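Local coordinates for protein possible TctC subunit of the Tripartite Tricarboxylate Transport(TTT) Family (Rhodopseudomonas palustris, PDB 6HKE) that binds malate in the periplasm and probably delivers this C4-dicarboxylate to a tripartite tricarboxylate transporter for high-affinity uptake, at residues Q234-F242 with L290-R300; T137-A145 with E183-D191. The protein carries 2 engineered substitutions. All coordinates share one frame; numbering follows the deposited sequence.

Interaction 1: Q234-F242 with L290-R300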
loop_
_atom_site.group_PDB
_atom_site.type_symbol
_atom_site.label_atom_id
_atom_site.label_comp_id
_atom_site.label_asym_id
_atom_site.label_seq_id
_atom_site.Cartn_x
_atom_site.Cartn_y
_atom_site.Cartn_z
ATOM N N GLN A 234 -7.759 6.250 10.480
ATOM C CA GLN A 234 -8.417 5.431 9.422
ATOM C C GLN A 234 -7.636 5.591 8.119
ATOM O O GLN A 234 -7.603 6.682 7.570
ATOM C CB GLN A 234 -9.885 5.791 9.164
ATOM C CG GLN A 234 -10.713 5.872 10.439
ATOM C CD GLN A 234 -12.043 5.165 10.338
ATOM O OE1 GLN A 234 -12.680 5.149 9.281
ATOM N NE2 GLN A 234 -12.466 4.583 11.454
ATOM N N VAL A 235 -7.074 4.493 7.640
ATOM C CA VAL A 235 -6.274 4.441 6.396
ATOM C C VAL A 235 -6.791 3.241 5.600
ATOM O O VAL A 235 -6.653 2.083 6.070
ATOM C CB VAL A 235 -4.766 4.377 6.709
ATOM C CG1 VAL A 235 -3.938 4.335 5.443
ATOM C CG2 VAL A 235 -4.316 5.536 7.586
ATOM N N GLY A 236 -7.465 3.523 4.489
ATOM C CA GLY A 236 -7.849 2.521 3.483
ATOM C C GLY A 236 -6.813 2.547 2.389
ATOM O O GLY A 236 -6.764 3.571 1.659
ATOM N N ALA A 237 -5.947 1.532 2.352
ATOM C CA ALA A 237 -4.819 1.457 1.409
ATOM C C ALA A 237 -5.311 0.821 0.117
ATOM O O ALA A 237 -5.427 -0.402 0.055
ATOM C CB ALA A 237 -3.677 0.680 2.012
ATOM N N TRP A 238 -5.576 1.631 -0.891
ATOM C CA TRP A 238 -5.890 1.147 -2.254
ATOM C C TRP A 238 -4.564 0.929 -2.972
ATOM O O TRP A 238 -3.571 1.649 -2.684
ATOM C CB TRP A 238 -6.811 2.115 -3.001
ATOM C CG TRP A 238 -6.376 3.545 -2.949
ATOM C CD1 TRP A 238 -6.771 4.496 -2.054
ATOM C CD2 TRP A 238 -5.479 4.196 -3.865
ATOM N NE1 TRP A 238 -6.167 5.692 -2.342
ATOM C CE2 TRP A 238 -5.372 5.538 -3.451
ATOM C CE3 TRP A 238 -4.752 3.772 -4.981
ATOM C CZ2 TRP A 238 -4.542 6.450 -4.097
ATOM C CZ3 TRP A 238 -3.969 4.683 -5.650
ATOM C CH2 TRP A 238 -3.863 6.006 -5.207
ATOM N N THR A 239 -4.538 -0.075 -3.834
ATOM C CA THR A 239 -3.411 -0.332 -4.754
ATOM C C THR A 239 -3.977 -0.270 -6.171
ATOM O O THR A 239 -5.071 -0.803 -6.382
ATOM C CB THR A 239 -2.723 -1.634 -4.343
ATOM O OG1 THR A 239 -2.040 -1.316 -3.125
ATOM C CG2 THR A 239 -1.778 -2.180 -5.393
ATOM N N GLY A 240 -3.238 0.348 -7.093
ATOM C CA GLY A 240 -3.700 0.588 -8.463
ATOM C C GLY A 240 -2.660 0.241 -9.508
ATOM O O GLY A 240 -1.430 0.323 -9.214
ATOM N N LEU A 241 -3.155 -0.086 -10.705
ATOM C CA LEU A 241 -2.356 -0.241 -11.947
ATOM C C LEU A 241 -2.531 1.037 -12.773
ATOM O O LEU A 241 -3.679 1.408 -13.033
ATOM C CB LEU A 241 -2.836 -1.490 -12.690
ATOM C CG LEU A 241 -2.006 -1.889 -13.905
ATOM C CD1 LEU A 241 -0.563 -2.210 -13.520
ATOM C CD2 LEU A 241 -2.656 -3.072 -14.602
ATOM N N PHE A 242 -1.422 1.704 -13.104
ATOM C CA PHE A 242 -1.349 2.929 -13.943
ATOM C C PHE A 242 -0.392 2.720 -15.124
ATOM O O PHE A 242 0.518 1.878 -15.032
ATOM C CB PHE A 242 -0.806 4.108 -13.134
ATOM C CG PHE A 242 -1.519 4.397 -11.838
ATOM C CD1 PHE A 242 -1.371 3.558 -10.744
ATOM C CD2 PHE A 242 -2.303 5.527 -11.701
ATOM C CE1 PHE A 242 -2.007 3.842 -9.543
ATOM C CE2 PHE A 242 -2.918 5.816 -10.495
ATOM C CZ PHE A 242 -2.775 4.973 -9.422
ATOM N N LEU A 290 -10.393 4.621 -10.065
ATOM C CA LEU A 290 -9.009 4.769 -9.554
ATOM C C LEU A 290 -8.551 6.227 -9.664
ATOM O O LEU A 290 -7.845 6.701 -8.738
ATOM C CB LEU A 290 -8.084 3.826 -10.325
ATOM C CG LEU A 290 -6.602 4.001 -10.023
ATOM C CD1 LEU A 290 -6.330 3.816 -8.548
ATOM C CD2 LEU A 290 -5.776 3.048 -10.865
ATOM N N ALA A 291 -8.900 6.912 -10.747
ATOM C CA ALA A 291 -8.620 8.365 -10.938
ATOM C C ALA A 291 -9.295 9.163 -9.808
ATOM O O ALA A 291 -8.658 10.132 -9.295
ATOM C CB ALA A 291 -9.100 8.821 -12.290
ATOM N N GLN A 292 -10.512 8.757 -9.420
ATOM C CA GLN A 292 -11.315 9.418 -8.353
ATOM C C GLN A 292 -10.675 9.149 -6.978
ATOM O O GLN A 292 -10.654 10.085 -6.166
ATOM C CB GLN A 292 -12.772 8.959 -8.394
ATOM C CG GLN A 292 -13.667 9.720 -7.423
ATOM C CD GLN A 292 -13.701 11.201 -7.703
ATOM O OE1 GLN A 292 -13.653 11.644 -8.846
ATOM N NE2 GLN A 292 -13.830 11.982 -6.643
ATOM N N LEU A 293 -10.133 7.943 -6.752
ATOM C CA LEU A 293 -9.400 7.570 -5.514
ATOM C C LEU A 293 -8.119 8.394 -5.430
ATOM O O LEU A 293 -7.811 8.853 -4.330
ATOM C CB LEU A 293 -9.051 6.075 -5.500
ATOM C CG LEU A 293 -10.132 5.124 -4.997
ATOM C CD1 LEU A 293 -9.659 3.681 -5.097
ATOM C CD2 LEU A 293 -10.548 5.441 -3.566
ATOM N N VAL A 294 -7.398 8.563 -6.539
ATOM C CA VAL A 294 -6.158 9.396 -6.556
ATOM C C VAL A 294 -6.533 10.829 -6.137
ATOM O O VAL A 294 -5.858 11.391 -5.243
ATOM C CB VAL A 294 -5.418 9.344 -7.909
ATOM C CG1 VAL A 294 -4.348 10.428 -8.027
ATOM C CG2 VAL A 294 -4.770 7.993 -8.159
ATOM N N GLN A 295 -7.588 11.401 -6.718
ATOM C CA GLN A 295 -8.001 12.807 -6.442
ATOM C C GLN A 295 -8.321 12.948 -4.946
ATOM O O GLN A 295 -7.767 13.864 -4.303
ATOM C CB GLN A 295 -9.183 13.218 -7.320
ATOM C CG GLN A 295 -9.230 14.709 -7.594
ATOM C CD GLN A 295 -8.120 15.179 -8.507
ATOM O OE1 GLN A 295 -7.633 14.455 -9.388
ATOM N NE2 GLN A 295 -7.726 16.429 -8.316
ATOM N N GLU A 296 -9.136 12.039 -4.406
ATOM C CA GLU A 296 -9.577 12.043 -2.983
ATOM C C GLU A 296 -8.377 11.823 -2.058
ATOM O O GLU A 296 -8.277 12.536 -1.058
ATOM C CB GLU A 296 -10.645 10.978 -2.749
ATOM C CG GLU A 296 -11.996 11.380 -3.300
ATOM C CD GLU A 296 -13.003 10.248 -3.413
ATOM O OE1 GLU A 296 -12.585 9.070 -3.350
ATOM O OE2 GLU A 296 -14.211 10.547 -3.576
ATOM N N GLU A 297 -7.492 10.877 -2.387
ATOM C CA GLU A 297 -6.283 10.602 -1.567
ATOM C C GLU A 297 -5.391 11.846 -1.548
ATOM O O GLU A 297 -4.952 12.219 -0.459
ATOM C CB GLU A 297 -5.498 9.380 -2.050
ATOM C CG GLU A 297 -4.888 8.587 -0.903
ATOM C CD GLU A 297 -5.869 8.194 0.199
ATOM O OE1 GLU A 297 -5.690 8.670 1.338
ATOM O OE2 GLU A 297 -6.809 7.411 -0.068
ATOM N N ILE A 298 -5.151 12.481 -2.691
ATOM C CA ILE A 298 -4.281 13.697 -2.752
ATOM C C ILE A 298 -4.823 14.739 -1.762
ATOM O O ILE A 298 -4.005 15.255 -0.977
ATOM C CB ILE A 298 -4.152 14.251 -4.188
ATOM C CG1 ILE A 298 -3.304 13.328 -5.066
ATOM C CG2 ILE A 298 -3.605 15.677 -4.182
ATOM C CD1 ILE A 298 -3.178 13.754 -6.521
ATOM N N SER A 299 -6.134 15.020 -1.786
ATOM C CA SER A 299 -6.802 16.083 -0.982
ATOM C C SER A 299 -6.790 15.698 0.495
ATOM O O SER A 299 -6.554 16.599 1.339
ATOM C CB SER A 299 -8.231 16.351 -1.404
ATOM O OG SER A 299 -8.421 16.139 -2.785
ATOM N N ARG A 300 -7.097 14.426 0.780
ATOM C CA ARG A 300 -7.164 13.862 2.153
ATOM C C ARG A 300 -5.835 14.175 2.862
ATOM O O ARG A 300 -5.877 14.754 3.952
ATOM C CB ARG A 300 -7.538 12.374 2.065
ATOM C CG ARG A 300 -7.742 11.677 3.399
ATOM C CD ARG A 300 -6.414 11.312 4.038
ATOM N NE ARG A 300 -6.506 10.758 5.391
ATOM C CZ ARG A 300 -6.649 9.468 5.690
ATOM N NH1 ARG A 300 -6.703 9.107 6.959
ATOM N NH2 ARG A 300 -6.738 8.552 4.737
HETATM O O HOH W 1 -8.043 5.569 1.216
#
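Trp238 projects from strand 236-242 onto helix 290-300 and meets three of its apolar side chains. Leu293 lies over the five-membered ring, its CB 4.2 Å from the ring centroid and only 6° off the normal, a CH-pi contact. CD1 of Leu290 reaches Trp238 CZ3, the two side chains crossing at about a right angle, while Val294 CG2 touches Trp238 CH2 at 3.7 Å. The same CG2 meets the edge of the Phe242 ring, and Leu290 CD2 sits over that ring's face, 4.0 Å from its centroid. Leu290 and Val294 thus bridge both aromatics. At Gly240 a CB would run into Leu290 CD1, so the absence of a side chain suits the close approach. With CG between the backbone N and the carbonyl carbon (chi1 49°), the indole turns its N-H to the polar edge: Trp238 NE1 donates to Glu297 OE2 at 2.9 Å. OE2 lies near the ring plane, and NE1 comes in on its anti side, somewhat out of the carboxylate plane. A water also donates to Glu297 OE2. The other oxygen, Glu297 OE1, forms a salt bridge with Arg300 NH2 at 3.6 Å, and Arg300 NH1 donates to the backbone Gln234 O at 2.7 Å, nearly in the guanidinium plane. This is a helix packed across a face of the mixed sheet, at 126° to the strand. Trp238 and Leu293 also pack on Leu107 of strand 102-118, Phe242 stacks on His84, and Thr239 and Leu241, pointing away from the helix, touch strand 75-80.

Interaction 2: T137-A145 with E183-D191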
loop_
_atom_site.group_PDB
_atom_site.type_symbol
_atom_site.label_atom_id
_atom_site.label_comp_id
_atom_site.label_asym_id
_atom_site.label_seq_id
_atom_site.Cartn_x
_atom_site.Cartn_y
_atom_site.Cartn_z
ATOM N N THR A 137 10.436 8.380 23.559
ATOM C CA THR A 137 10.313 8.835 22.148
ATOM C C THR A 137 11.699 9.033 21.517
ATOM O O THR A 137 11.747 9.031 20.289
ATOM C CB THR A 137 9.381 10.053 22.004
ATOM O OG1 THR A 137 9.379 10.414 20.620
ATOM C CG2 THR A 137 9.748 11.249 22.860
ATOM N N ASP A 138 12.776 9.162 22.299
ATOM C CA ASP A 138 14.174 9.178 21.774
ATOM C C ASP A 138 14.571 7.780 21.295
ATOM O O ASP A 138 14.987 7.656 20.132
ATOM C CB ASP A 138 15.236 9.568 22.810
ATOM C CG ASP A 138 14.907 10.786 23.646
ATOM O OD1 ASP A 138 13.768 11.288 23.530
ATOM O OD2 ASP A 138 15.788 11.201 24.426
ATOM N N ASN A 139 14.448 6.783 22.176
ATOM C CA ASN A 139 15.027 5.420 22.005
ATOM C C ASN A 139 14.146 4.548 21.098
ATOM O O ASN A 139 14.488 3.376 20.930
ATOM C CB ASN A 139 15.205 4.681 23.337
ATOM C CG ASN A 139 15.851 5.519 24.419
ATOM O OD1 ASN A 139 17.074 5.625 24.480
ATOM N ND2 ASN A 139 15.034 6.086 25.294
ATOM N N LEU A 140 13.052 5.074 20.546
ATOM C CA LEU A 140 12.112 4.283 19.711
ATOM C C LEU A 140 12.440 4.462 18.226
ATOM O O LEU A 140 12.839 5.571 17.817
ATOM C CB LEU A 140 10.674 4.702 20.017
ATOM C CG LEU A 140 10.198 4.411 21.438
ATOM C CD1 LEU A 140 8.691 4.528 21.508
ATOM C CD2 LEU A 140 10.641 3.035 21.920
ATOM N N ASN A 141 12.270 3.377 17.475
ATOM C CA ASN A 141 12.447 3.289 16.007
ATOM C C ASN A 141 11.132 2.813 15.391
ATOM O O ASN A 141 10.666 1.706 15.742
ATOM C CB ASN A 141 13.580 2.333 15.623
ATOM C CG ASN A 141 14.932 2.742 16.168
ATOM O OD1 ASN A 141 15.674 1.901 16.654
ATOM N ND2 ASN A 141 15.258 4.018 16.095
ATOM N N VAL A 142 10.559 3.631 14.513
ATOM C CA VAL A 142 9.352 3.292 13.715
ATOM C C VAL A 142 9.831 2.938 12.313
ATOM O O VAL A 142 10.603 3.692 11.734
ATOM C CB VAL A 142 8.330 4.440 13.701
ATOM C CG1 VAL A 142 7.039 4.039 13.011
ATOM C CG2 VAL A 142 8.046 4.920 15.104
ATOM N N ALA A 143 9.404 1.800 11.808
ATOM C CA ALA A 143 9.772 1.316 10.464
ATOM C C ALA A 143 8.776 1.876 9.444
ATOM O O ALA A 143 7.565 1.900 9.726
ATOM C CB ALA A 143 9.817 -0.192 10.464
ATOM N N HIS A 144 9.278 2.310 8.291
ATOM C CA HIS A 144 8.464 2.650 7.092
ATOM C C HIS A 144 9.300 2.321 5.851
ATOM O O HIS A 144 10.503 2.033 6.022
ATOM C CB HIS A 144 8.016 4.109 7.156
ATOM C CG HIS A 144 9.147 5.075 7.195
ATOM N ND1 HIS A 144 9.818 5.459 6.056
ATOM C CD2 HIS A 144 9.723 5.741 8.222
ATOM C CE1 HIS A 144 10.761 6.335 6.366
ATOM N NE2 HIS A 144 10.729 6.527 7.702
ATOM N N ALA A 145 8.686 2.354 4.667
ATOM C CA ALA A 145 9.326 2.131 3.354
ATOM C C ALA A 145 9.469 3.444 2.561
ATOM O O ALA A 145 9.439 3.394 1.309
ATOM C CB ALA A 145 8.522 1.110 2.597
ATOM N N GLU A 183 12.335 -9.545 14.336
ATOM C CA GLU A 183 13.626 -9.715 15.056
ATOM C C GLU A 183 13.744 -8.645 16.148
ATOM O O GLU A 183 14.779 -8.581 16.788
ATOM C CB GLU A 183 14.777 -9.655 14.048
ATOM C CG GLU A 183 14.846 -10.887 13.161
ATOM C CD GLU A 183 15.716 -10.786 11.917
ATOM O OE1 GLU A 183 16.294 -11.810 11.518
ATOM O OE2 GLU A 183 15.794 -9.699 11.334
ATOM N N GLY A 184 12.726 -7.801 16.323
ATOM C CA GLY A 184 12.709 -6.716 17.322
ATOM C C GLY A 184 13.771 -5.654 17.077
ATOM O O GLY A 184 14.115 -4.981 18.052
ATOM N N GLN A 185 14.247 -5.480 15.831
ATOM C CA GLN A 185 15.259 -4.448 15.443
ATOM C C GLN A 185 14.562 -3.089 15.363
ATOM O O GLN A 185 15.254 -2.078 15.356
ATOM C CB GLN A 185 15.922 -4.722 14.084
ATOM C CG GLN A 185 16.466 -6.140 13.892
ATOM C CD GLN A 185 17.973 -6.232 13.766
ATOM O OE1 GLN A 185 18.711 -5.309 14.117
ATOM N NE2 GLN A 185 18.446 -7.376 13.287
ATOM N N VAL A 186 13.236 -3.086 15.244
ATOM C CA VAL A 186 12.392 -1.858 15.253
ATOM C C VAL A 186 11.189 -2.111 16.174
ATOM O O VAL A 186 10.889 -3.285 16.472
ATOM C CB VAL A 186 11.979 -1.445 13.826
ATOM C CG1 VAL A 186 13.168 -0.937 13.023
ATOM C CG2 VAL A 186 11.275 -2.572 13.091
ATOM N N ASP A 187 10.529 -1.038 16.612
ATOM C CA ASP A 187 9.545 -1.047 17.724
ATOM C C ASP A 187 8.130 -1.150 17.164
ATOM O O ASP A 187 7.401 -2.073 17.563
ATOM C CB ASP A 187 9.783 0.159 18.623
ATOM C CG ASP A 187 11.127 0.007 19.318
ATOM O OD1 ASP A 187 11.251 -0.936 20.118
ATOM O OD2 ASP A 187 12.061 0.748 18.966
ATOM N N TYR A 188 7.749 -0.267 16.251
ATOM C CA TYR A 188 6.428 -0.395 15.600
ATOM C C TYR A 188 6.468 0.084 14.154
ATOM O O TYR A 188 7.490 0.556 13.634
ATOM C CB TYR A 188 5.347 0.278 16.440
ATOM C CG TYR A 188 5.389 1.776 16.553
ATOM C CD1 TYR A 188 6.153 2.383 17.531
ATOM C CD2 TYR A 188 4.566 2.577 15.774
ATOM C CE1 TYR A 188 6.128 3.753 17.709
ATOM C CE2 TYR A 188 4.544 3.951 15.932
ATOM C CZ TYR A 188 5.325 4.541 16.908
ATOM O OH TYR A 188 5.329 5.897 17.076
ATOM N N MET A 189 5.318 -0.095 13.522
ATOM C CA MET A 189 5.136 -0.062 12.064
ATOM C C MET A 189 3.630 0.001 11.824
ATOM O O MET A 189 2.880 -0.691 12.562
ATOM C CB MET A 189 5.722 -1.357 11.505
ATOM C CG MET A 189 6.129 -1.320 10.069
ATOM S SD MET A 189 6.824 -2.956 9.751
ATOM C CE MET A 189 5.466 -3.749 8.902
ATOM N N CYS A 190 3.198 0.826 10.877
ATOM C CA CYS A 190 1.839 0.727 10.303
ATOM C C CYS A 190 2.001 -0.032 9.003
ATOM O O CYS A 190 2.866 0.386 8.229
ATOM C CB CYS A 190 1.217 2.098 10.124
ATOM S SG CYS A 190 1.040 2.931 11.720
ATOM N N ASP A 191 1.302 -1.161 8.843
ATOM C CA ASP A 191 1.464 -2.001 7.631
ATOM C C ASP A 191 0.092 -2.387 7.056
ATOM O O ASP A 191 -0.886 -2.459 7.783
ATOM C CB ASP A 191 2.372 -3.186 7.943
ATOM C CG ASP A 191 3.038 -3.839 6.733
ATOM O OD1 ASP A 191 2.927 -3.287 5.621
ATOM O OD2 ASP A 191 3.662 -4.916 6.917
HETATM O O HOH W 2 14.319 -0.151 18.274
HETATM O O HOH W 3 5.121 2.750 9.907
#
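Val142 and Tyr188 pair across two parallel neighbours, strands 141-144 and 188-191, in the mixed sheet of this type II periplasmic binding protein; the chain between them is mostly helical. Packing is closest where Val142 CG2 presses on the face of the Tyr188 ring, 3.6 Å from its centroid and 25° off the normal. The tyrosine CG stands between its backbone N and carbonyl carbon (chi1 68°), which brings the ring back over the valine; its OH bonds to Asn159 of helix 150-162. On the other face of the sheet Ala143 CB fits against Val186 CG2 at 3.8 Å and Met189 CG at 3.9 Å, with Ala177 of helix 174-182 alongside. Ala143 N donates to Tyr188 O at 2.9 Å.

Toward solvent the pairing passes to a side chain. Asp187 N donates to Asn141 O, while Asp187 OD2 takes the N-H of Asn141 at 3.0 Å on its anti lone pair, so that backbone and carboxylate grip one residue. OD1 forms a salt bridge with Arg118. Replacing Asp187 by an alanine removes the carboxylate and would probably leave Asn141 N without its acceptor and Arg118 without this carboxylate partner. A water links Asn141 OD1 to Asp187 OD2 on this looser side. Farther along the pair, another water donates to Ala143 O at 2.6 Å and accepts from Cys190 N.

How the interactions relate
Both interactions include a strand of the same mixed sheet but lie on opposite sides of the chain's centre, their centres 25 Å apart and their nearest atoms about 7 Å. Strand 102-118 joins them, pairing antiparallel with both 188-192 and 236-244. Along the chain, both segments of interaction 2 precede those of interaction 1. Interaction 2 reaches the malate pocket: Ala145, ending segment 137-145, touches the ligand, and the Met189 side chain lies about 8 Å from it. Interaction 1 instead adjoins pocket residues: the Val235 side chain is about 9 Å from malate but about 5 Å from that of Val150, and the side chains of Trp238 and His80 are also about 5 Å apart.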